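Local structure of Exo beta-1,2-glucooligosaccharide sophorohydrolase (non-reducing end) (Parabacteroides distasonis ATCC 8503, 5Z06) at residues Glu346-Phe351 and Asp414-Ile419; Asn608-Pro613 and Arg649-Leu654. The protein hydrolyses linear beta-1,2-glucan and beta-1,2-glucooligosaccharides of four or more glucose units in exo fashion, releasing sophorose from the non-reducing end. One frame throughout, in Å; residues are numbered along the deposited sequence.

Interaction 1: residues Glu346-Phe351 and Asp414-Ile419; sequences EGVQRF and DKEKQI
Val348 meets three residues of the facing helix, Lys415, Glu416 and Ile419, in a helix-helix packing contact of the alpha-helical part of this GH144 enzyme. The segment axes come within 9.9 Å at a crossing angle of 41°, and no hydrogen bond joins the two segments. The two methyl groups of Val348 divide the work. CG1, turned away from the backbone N (chi1 168°), lies against the aliphatic chain of Lys415, 3.6 Å from its CB, whereas CG2 reaches the side chain of Glu416, which crosses it at about a right angle. Lys415 keeps its chain extended through CE, so its methylenes run past the valine before NZ bends off. On the other side of the contact Ile419 sends CD1 between Val348 and Phe351, 3.9 Å from Val348 CG1. Phe351 contributes its CB here; its ring leads away, towards Ile330 and Ile333 of helix 323-338, and meets the ring of Phe409. One turn on from Val348 in helix 344-360, Leu352 also touches Ile419 and Lys415. The carboxylate of Glu416 is held by residues of the same chain just outside the two segments: OE1 forms a salt bridge with Arg344, near the start of helix 344-360, and OE2 accepts from the backbone N of Gln411. OE1 of this carboxylate thereby comes to rest 3.4 Å from Val348 CG2.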
ATOM      1  N   GLU A 346      11.409  18.185 -15.671  1.00 30.89           N
ATOM      2  CA  GLU A 346      11.552  16.980 -14.855  1.00 32.26           C
ATOM      3  C   GLU A 346      10.544  15.924 -15.341  1.00 29.93           C
ATOM      4  O   GLU A 346      10.917  14.799 -15.596  1.00 27.23           O
ATOM      5  CB  GLU A 346      11.293  17.263 -13.375  1.00 33.48           C
ATOM      6  CG  GLU A 346      12.431  17.922 -12.613  1.00 37.32           C
ATOM      7  CD  GLU A 346      12.066  18.146 -11.142  1.00 39.24           C
ATOM      8  OE1 GLU A 346      11.232  19.041 -10.828  1.00 36.10           O
ATOM      9  OE2 GLU A 346      12.595  17.398 -10.293  1.00 41.72           O
ATOM     10  N   GLY A 347       9.282  16.333 -15.467  1.00 29.19           N
ATOM     11  CA  GLY A 347       8.210  15.499 -15.956  1.00 29.43           C
ATOM     12  C   GLY A 347       8.493  14.898 -17.320  1.00 29.96           C
ATOM     13  O   GLY A 347       8.328  13.698 -17.539  1.00 28.24           O
ATOM     14  N   VAL A 348       8.941  15.754 -18.228  1.00 30.58           N
ATOM     15  CA  VAL A 348       9.322  15.351 -19.563  1.00 30.35           C
ATOM     16  C   VAL A 348      10.427  14.305 -19.515  1.00 29.45           C
ATOM     17  O   VAL A 348      10.340  13.284 -20.207  1.00 27.13           O
ATOM     18  CB  VAL A 348       9.704  16.586 -20.435  1.00 31.62           C
ATOM     19  CG1 VAL A 348      10.376  16.168 -21.741  1.00 31.91           C
ATOM     20  CG2 VAL A 348       8.459  17.407 -20.755  1.00 31.98           C
ATOM     21  N   GLN A 349      11.441  14.527 -18.682  1.00 31.10           N
ATOM     22  CA  GLN A 349      12.541  13.552 -18.552  1.00 32.88           C
ATOM     23  C   GLN A 349      12.031  12.218 -18.048  1.00 30.81           C
ATOM     24  O   GLN A 349      12.380  11.172 -18.589  1.00 26.37           O
ATOM     25  CB  GLN A 349      13.666  14.058 -17.633  1.00 37.44           C
ATOM     26  CG  GLN A 349      14.590  15.078 -18.282  1.00 43.53           C
ATOM     27  CD  GLN A 349      14.972  14.668 -19.705  1.00 52.77           C
ATOM     28  OE1 GLN A 349      14.714  15.410 -20.642  1.00 58.78           O
ATOM     29  NE2 GLN A 349      15.536  13.457 -19.873  1.00 54.88           N
ATOM     30  N   ARG A 350      11.187  12.267 -17.022  1.00 29.01           N
ATOM     31  CA  ARG A 350      10.550  11.058 -16.530  1.00 27.82           C
ATOM     32  C   ARG A 350       9.789  10.324 -17.653  1.00 27.01           C
ATOM     33  O   ARG A 350       9.898   9.123 -17.787  1.00 26.24           O
ATOM     34  CB  ARG A 350       9.608  11.362 -15.373  1.00 27.12           C
ATOM     35  CG  ARG A 350       8.733  10.177 -14.967  1.00 26.35           C
ATOM     36  CD  ARG A 350       9.549   8.978 -14.526  1.00 26.07           C
ATOM     37  NE  ARG A 350      10.265   9.305 -13.314  1.00 27.45           N
ATOM     38  CZ  ARG A 350       9.818   9.114 -12.074  1.00 27.58           C
ATOM     39  NH1 ARG A 350       8.642   8.547 -11.840  1.00 26.67           N
ATOM     40  NH2 ARG A 350      10.558   9.521 -11.043  1.00 27.44           N
ATOM     41  N   PHE A 351       9.009  11.063 -18.432  1.00 28.47           N
ATOM     42  CA  PHE A 351       8.173  10.446 -19.464  1.00 27.59           C
ATOM     43  C   PHE A 351       8.958   9.878 -20.639  1.00 27.27           C
ATOM     44  O   PHE A 351       8.532   8.895 -21.254  1.00 27.95           O
ATOM     45  CB  PHE A 351       7.045  11.378 -19.877  1.00 27.96           C
ATOM     46  CG  PHE A 351       5.845  11.262 -18.971  1.00 29.63           C
ATOM     47  CD1 PHE A 351       5.741  12.023 -17.813  1.00 31.12           C
ATOM     48  CD2 PHE A 351       4.849  10.339 -19.248  1.00 28.23           C
ATOM     49  CE1 PHE A 351       4.648  11.898 -16.966  1.00 29.52           C
ATOM     50  CE2 PHE A 351       3.762  10.211 -18.415  1.00 29.58           C
ATOM     51  CZ  PHE A 351       3.660  10.993 -17.272  1.00 29.60           C
ATOM     52  N   ASP A 414      11.338  18.619 -29.344  1.00 34.35           N
ATOM     53  CA  ASP A 414      11.716  17.274 -29.767  1.00 35.48           C
ATOM     54  C   ASP A 414      11.332  16.241 -28.723  1.00 34.69           C
ATOM     55  O   ASP A 414      10.986  15.131 -29.091  1.00 30.34           O
ATOM     56  CB  ASP A 414      13.207  17.141 -30.098  1.00 36.74           C
ATOM     57  CG  ASP A 414      14.094  17.264 -28.878  1.00 37.05           C
ATOM     58  OD1 ASP A 414      13.763  18.123 -28.038  1.00 42.06           O
ATOM     59  OD2 ASP A 414      15.097  16.515 -28.758  1.00 37.91           O
ATOM     60  N   LYS A 415      11.442  16.609 -27.441  1.00 34.22           N
ATOM     61  CA  LYS A 415      11.180  15.672 -26.355  1.00 37.35           C
ATOM     62  C   LYS A 415       9.712  15.321 -26.211  1.00 34.36           C
ATOM     63  O   LYS A 415       9.369  14.150 -26.050  1.00 35.11           O
ATOM     64  CB  LYS A 415      11.725  16.199 -25.027  1.00 37.73           C
ATOM     65  CG  LYS A 415      13.227  16.080 -24.941  1.00 40.15           C
ATOM     66  CD  LYS A 415      13.736  16.485 -23.563  1.00 43.16           C
ATOM     67  CE  LYS A 415      15.209  16.129 -23.406  1.00 45.03           C
ATOM     68  NZ  LYS A 415      16.125  16.915 -24.262  1.00 46.98           N
ATOM     69  N   GLU A 416       8.852  16.330 -26.244  1.00 33.28           N
ATOM     70  CA  GLU A 416       7.425  16.076 -26.125  1.00 34.89           C
ATOM     71  C   GLU A 416       6.879  15.408 -27.389  1.00 34.91           C
ATOM     72  O   GLU A 416       6.030  14.538 -27.301  1.00 32.80           O
ATOM     73  CB  GLU A 416       6.680  17.344 -25.744  1.00 33.25           C
ATOM     74  CG  GLU A 416       7.150  17.820 -24.375  1.00 33.48           C
ATOM     75  CD  GLU A 416       6.231  18.788 -23.715  1.00 33.16           C
ATOM     76  OE1 GLU A 416       6.718  19.499 -22.815  1.00 35.75           O
ATOM     77  OE2 GLU A 416       5.041  18.870 -24.087  1.00 31.49           O
ATOM     78  N   LYS A 417       7.404  15.796 -28.542  1.00 35.08           N
ATOM     79  CA  LYS A 417       7.159  15.080 -29.787  1.00 37.01           C
ATOM     80  C   LYS A 417       7.495  13.585 -29.650  1.00 36.00           C
ATOM     81  O   LYS A 417       6.684  12.741 -30.044  1.00 33.80           O
ATOM     82  CB  LYS A 417       7.958  15.718 -30.917  1.00 40.72           C
ATOM     83  CG  LYS A 417       7.887  15.027 -32.265  1.00 49.12           C
ATOM     84  CD  LYS A 417       6.638  15.396 -33.054  1.00 56.04           C
ATOM     85  CE  LYS A 417       6.615  14.715 -34.420  1.00 63.04           C
ATOM     86  NZ  LYS A 417       7.865  14.920 -35.216  1.00 65.62           N
ATOM     87  N   GLN A 418       8.659  13.266 -29.077  1.00 32.97           N
ATOM     88  CA  GLN A 418       9.072  11.871 -28.865  1.00 33.16           C
ATOM     89  C   GLN A 418       8.154  11.118 -27.870  1.00 32.63           C
ATOM     90  O   GLN A 418       7.791   9.957 -28.094  1.00 29.07           O
ATOM     91  CB  GLN A 418      10.500  11.816 -28.380  1.00 34.27           C
ATOM     92  CG  GLN A 418      11.094  10.427 -28.410  1.00 40.65           C
ATOM     93  CD  GLN A 418      12.448  10.359 -27.731  1.00 45.14           C
ATOM     94  OE1 GLN A 418      13.294  11.260 -27.896  1.00 46.68           O
ATOM     95  NE2 GLN A 418      12.672   9.283 -26.966  1.00 43.68           N
ATOM     96  N   ILE A 419       7.806  11.783 -26.771  1.00 31.79           N
ATOM     97  CA  ILE A 419       6.814  11.245 -25.821  1.00 32.46           C
ATOM     98  C   ILE A 419       5.533  10.888 -26.581  1.00 29.94           C
ATOM     99  O   ILE A 419       5.053   9.765 -26.478  1.00 30.75           O
ATOM    100  CB  ILE A 419       6.528  12.237 -24.656  1.00 31.08           C
ATOM    101  CG1 ILE A 419       7.756  12.285 -23.722  1.00 30.19           C
ATOM    102  CG2 ILE A 419       5.265  11.837 -23.881  1.00 30.50           C
ATOM    103  CD1 ILE A 419       7.800  13.458 -22.768  1.00 28.99           C
TER

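Interaction 2: residues Asn608-Pro613 and Arg649-Leu654; sequences NGTMAP and RDAFNL
Met611 and Phe652 form a hydrogen-bonded pair of two short antiparallel strands, with the bond from Met611 N to Phe652 O (2.8 Å) almost straight at 174° and its return from Phe652 N to Met611 O at 2.9 Å. Strand 652-653 is the middle of a three-stranded sheet that 658-659 completes. On the face carrying Met611 and Phe652, the aromatic ring lies beside the methionine and takes its CB off-centre against the ring, 4.2 Å from the centroid. Phe652 CG sits between the backbone N and carbonyl carbon (chi1 68°), which swings the ring back over the facing strand; Pro613 CD then fills in at the ring edge, and Leu642 of helix 639-642 touches both Pro613 and Phe652. The opposite face is shaped by small groups: Thr610 CG2 rests on Ala651 CB at 3.9 Å, with Ser591 touching both residues. Gly609, bare of a side chain, makes a hollow in which the Asn653 amide lies. From there ND2 donates to Asn608 O (2.8 Å), from above that carbonyl's plane, and to Thr610 OG1 (3.0 Å). Asn608 OD1 closes an Asx turn onto Thr610 N and also accepts from Thr610 OG1. With that hydroxyl proton given to Asn608, Thr610 OG1 acts as acceptor for Asn653 ND2, so these largely buried polar groups form a directed chain of bonds from Asn653 through Thr610 to Asn608.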
ATOM      1  N   ASN A 608     -14.924  -5.536   7.790  1.00 28.03           N
ATOM      2  CA  ASN A 608     -14.387  -6.064   9.040  1.00 26.18           C
ATOM      3  C   ASN A 608     -13.689  -4.964   9.841  1.00 24.95           C
ATOM      4  O   ASN A 608     -12.876  -5.250  10.711  1.00 25.79           O
ATOM      5  CB  ASN A 608     -13.432  -7.222   8.738  1.00 25.24           C
ATOM      6  CG  ASN A 608     -12.288  -6.798   7.848  1.00 26.28           C
ATOM      7  OD1 ASN A 608     -12.067  -5.602   7.618  1.00 27.25           O
ATOM      8  ND2 ASN A 608     -11.563  -7.761   7.335  1.00 26.27           N
ATOM      9  N   GLY A 609     -14.016  -3.714   9.559  1.00 24.52           N
ATOM     10  CA  GLY A 609     -13.431  -2.573  10.271  1.00 26.20           C
ATOM     11  C   GLY A 609     -12.269  -1.914   9.567  1.00 24.81           C
ATOM     12  O   GLY A 609     -11.751  -0.896  10.029  1.00 23.32           O
ATOM     13  N   THR A 610     -11.895  -2.478   8.434  1.00 25.06           N
ATOM     14  CA  THR A 610     -10.743  -2.020   7.704  1.00 26.17           C
ATOM     15  C   THR A 610     -11.154  -0.976   6.701  1.00 26.81           C
ATOM     16  O   THR A 610     -11.970  -1.248   5.822  1.00 27.03           O
ATOM     17  CB  THR A 610     -10.111  -3.154   6.933  1.00 24.86           C
ATOM     18  OG1 THR A 610      -9.844  -4.200   7.849  1.00 25.33           O
ATOM     19  CG2 THR A 610      -8.828  -2.691   6.243  1.00 25.28           C
ATOM     20  N   MET A 611     -10.518   0.186   6.808  1.00 27.09           N
ATOM     21  CA  MET A 611     -10.799   1.315   5.961  1.00 27.55           C
ATOM     22  C   MET A 611      -9.523   1.700   5.215  1.00 26.81           C
ATOM     23  O   MET A 611      -8.493   1.958   5.835  1.00 27.92           O
ATOM     24  CB  MET A 611     -11.277   2.480   6.820  1.00 27.15           C
ATOM     25  CG  MET A 611     -11.845   3.642   6.011  1.00 27.78           C
ATOM     26  SD  MET A 611     -13.275   3.179   5.019  1.00 28.48           S
ATOM     27  CE  MET A 611     -14.431   2.788   6.327  1.00 27.37           C
ATOM     28  N   ALA A 612      -9.614   1.727   3.893  1.00 25.05           N
ATOM     29  CA  ALA A 612      -8.521   2.170   3.043  1.00 26.29           C
ATOM     30  C   ALA A 612      -8.792   3.629   2.704  1.00 24.95           C
ATOM     31  O   ALA A 612      -9.781   3.935   2.038  1.00 22.82           O
ATOM     32  CB  ALA A 612      -8.444   1.324   1.783  1.00 26.78           C
ATOM     33  N   PRO A 613      -7.922   4.548   3.149  1.00 25.79           N
ATOM     34  CA  PRO A 613      -8.162   5.969   2.873  1.00 26.85           C
ATOM     35  C   PRO A 613      -8.421   6.310   1.411  1.00 25.17           C
ATOM     36  O   PRO A 613      -9.099   7.293   1.122  1.00 24.14           O
ATOM     37  CB  PRO A 613      -6.873   6.645   3.346  1.00 28.16           C
ATOM     38  CG  PRO A 613      -6.339   5.734   4.386  1.00 27.90           C
ATOM     39  CD  PRO A 613      -6.738   4.347   3.998  1.00 28.24           C
ATOM     40  N   ARG A 649      -1.346   5.822   4.879  1.00 25.20           N
ATOM     41  CA  ARG A 649      -1.092   4.400   4.812  1.00 27.61           C
ATOM     42  C   ARG A 649      -2.245   3.701   4.130  1.00 26.48           C
ATOM     43  O   ARG A 649      -3.353   4.201   4.089  1.00 26.97           O
ATOM     44  CB  ARG A 649      -0.827   3.836   6.197  1.00 29.16           C
ATOM     45  CG  ARG A 649       0.419   4.460   6.774  1.00 29.55           C
ATOM     46  CD  ARG A 649       0.862   3.817   8.061  1.00 30.66           C
ATOM     47  NE  ARG A 649       1.918   4.638   8.623  1.00 31.91           N
ATOM     48  CZ  ARG A 649       3.184   4.608   8.225  1.00 32.91           C
ATOM     49  NH1 ARG A 649       3.584   3.777   7.254  1.00 32.38           N
ATOM     50  NH2 ARG A 649       4.055   5.413   8.811  1.00 33.59           N
ATOM     51  N   ASP A 650      -1.964   2.552   3.560  1.00 26.90           N
ATOM     52  CA  ASP A 650      -2.913   1.914   2.665  1.00 26.56           C
ATOM     53  C   ASP A 650      -4.284   1.650   3.272  1.00 26.93           C
ATOM     54  O   ASP A 650      -5.299   1.791   2.597  1.00 26.56           O
ATOM     55  CB  ASP A 650      -2.353   0.611   2.167  1.00 27.06           C
ATOM     56  CG  ASP A 650      -3.097   0.094   0.982  1.00 28.70           C
ATOM     57  OD1 ASP A 650      -3.311   0.890   0.045  1.00 28.65           O
ATOM     58  OD2 ASP A 650      -3.449  -1.111   0.980  1.00 31.42           O
ATOM     59  N   ALA A 651      -4.292   1.276   4.545  1.00 25.63           N
ATOM     60  CA  ALA A 651      -5.501   0.922   5.237  1.00 25.82           C
ATOM     61  C   ALA A 651      -5.253   0.897   6.708  1.00 24.80           C
ATOM     62  O   ALA A 651      -4.126   0.744   7.153  1.00 25.55           O
ATOM     63  CB  ALA A 651      -5.999  -0.457   4.792  1.00 25.00           C
ATOM     64  N   PHE A 652      -6.338   0.956   7.452  1.00 23.50           N
ATOM     65  CA  PHE A 652      -6.272   0.822   8.878  1.00 24.50           C
ATOM     66  C   PHE A 652      -7.549   0.199   9.426  1.00 24.20           C
ATOM     67  O   PHE A 652      -8.631   0.290   8.821  1.00 23.92           O
ATOM     68  CB  PHE A 652      -6.004   2.198   9.506  1.00 24.11           C
ATOM     69  CG  PHE A 652      -7.139   3.166   9.363  1.00 24.64           C
ATOM     70  CD1 PHE A 652      -7.409   3.771   8.147  1.00 25.14           C
ATOM     71  CD2 PHE A 652      -7.922   3.510  10.465  1.00 26.42           C
ATOM     72  CE1 PHE A 652      -8.440   4.678   8.025  1.00 26.10           C
ATOM     73  CE2 PHE A 652      -8.951   4.422  10.351  1.00 25.91           C
ATOM     74  CZ  PHE A 652      -9.218   5.002   9.126  1.00 26.18           C
ATOM     75  N   ASN A 653      -7.412  -0.408  10.591  1.00 24.98           N
ATOM     76  CA  ASN A 653      -8.531  -1.020  11.261  1.00 25.04           C
ATOM     77  C   ASN A 653      -8.417  -0.647  12.711  1.00 26.77           C
ATOM     78  O   ASN A 653      -7.588  -1.217  13.444  1.00 27.68           O
ATOM     79  CB  ASN A 653      -8.503  -2.521  11.062  1.00 25.02           C
ATOM     80  CG  ASN A 653      -9.763  -3.192  11.559  1.00 24.24           C
ATOM     81  OD1 ASN A 653     -10.287  -2.846  12.609  1.00 23.44           O
ATOM     82  ND2 ASN A 653     -10.265  -4.132  10.788  1.00 22.72           N
ATOM     83  N   LEU A 654      -9.212   0.341  13.129  1.00 25.88           N
ATOM     84  CA  LEU A 654      -9.206   0.744  14.537  1.00 26.43           C
ATOM     85  C   LEU A 654      -9.808  -0.340  15.424  1.00 25.23           C
ATOM     86  O   LEU A 654      -9.463  -0.429  16.595  1.00 25.40           O
ATOM     87  CB  LEU A 654      -9.924   2.068  14.756  1.00 27.25           C
ATOM     88  CG  LEU A 654      -9.221   3.254  14.088  1.00 29.31           C
ATOM     89  CD1 LEU A 654     -10.088   4.492  14.224  1.00 27.91           C
ATOM     90  CD2 LEU A 654      -7.838   3.479  14.685  1.00 30.17           C
TER
HETATM   91  O   HOH W   1     -10.642   1.742  10.805  1.00 29.43           O

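From the N terminus, the chain passes through its beta-rich part before reaching the helices. Interaction 1 comes first, where helix 414-428 returns to helix 344-360 and closes a loop of 62 residues that includes helix 392-408. The chain then runs on through further helices to 608-613. Interaction 2 closes a shorter loop of 35 residues, mostly helical, when 649-654 pairs with that strand. The loops follow in series, neither nesting nor crossing. The centres of interaction 1 and interaction 2 are about 37 Å apart, and the two contacts do not touch. Interaction 1 joins two helices far from the chain's centre; interaction 2, closer to it, ties a small sheet together within the glycoamylase-like region.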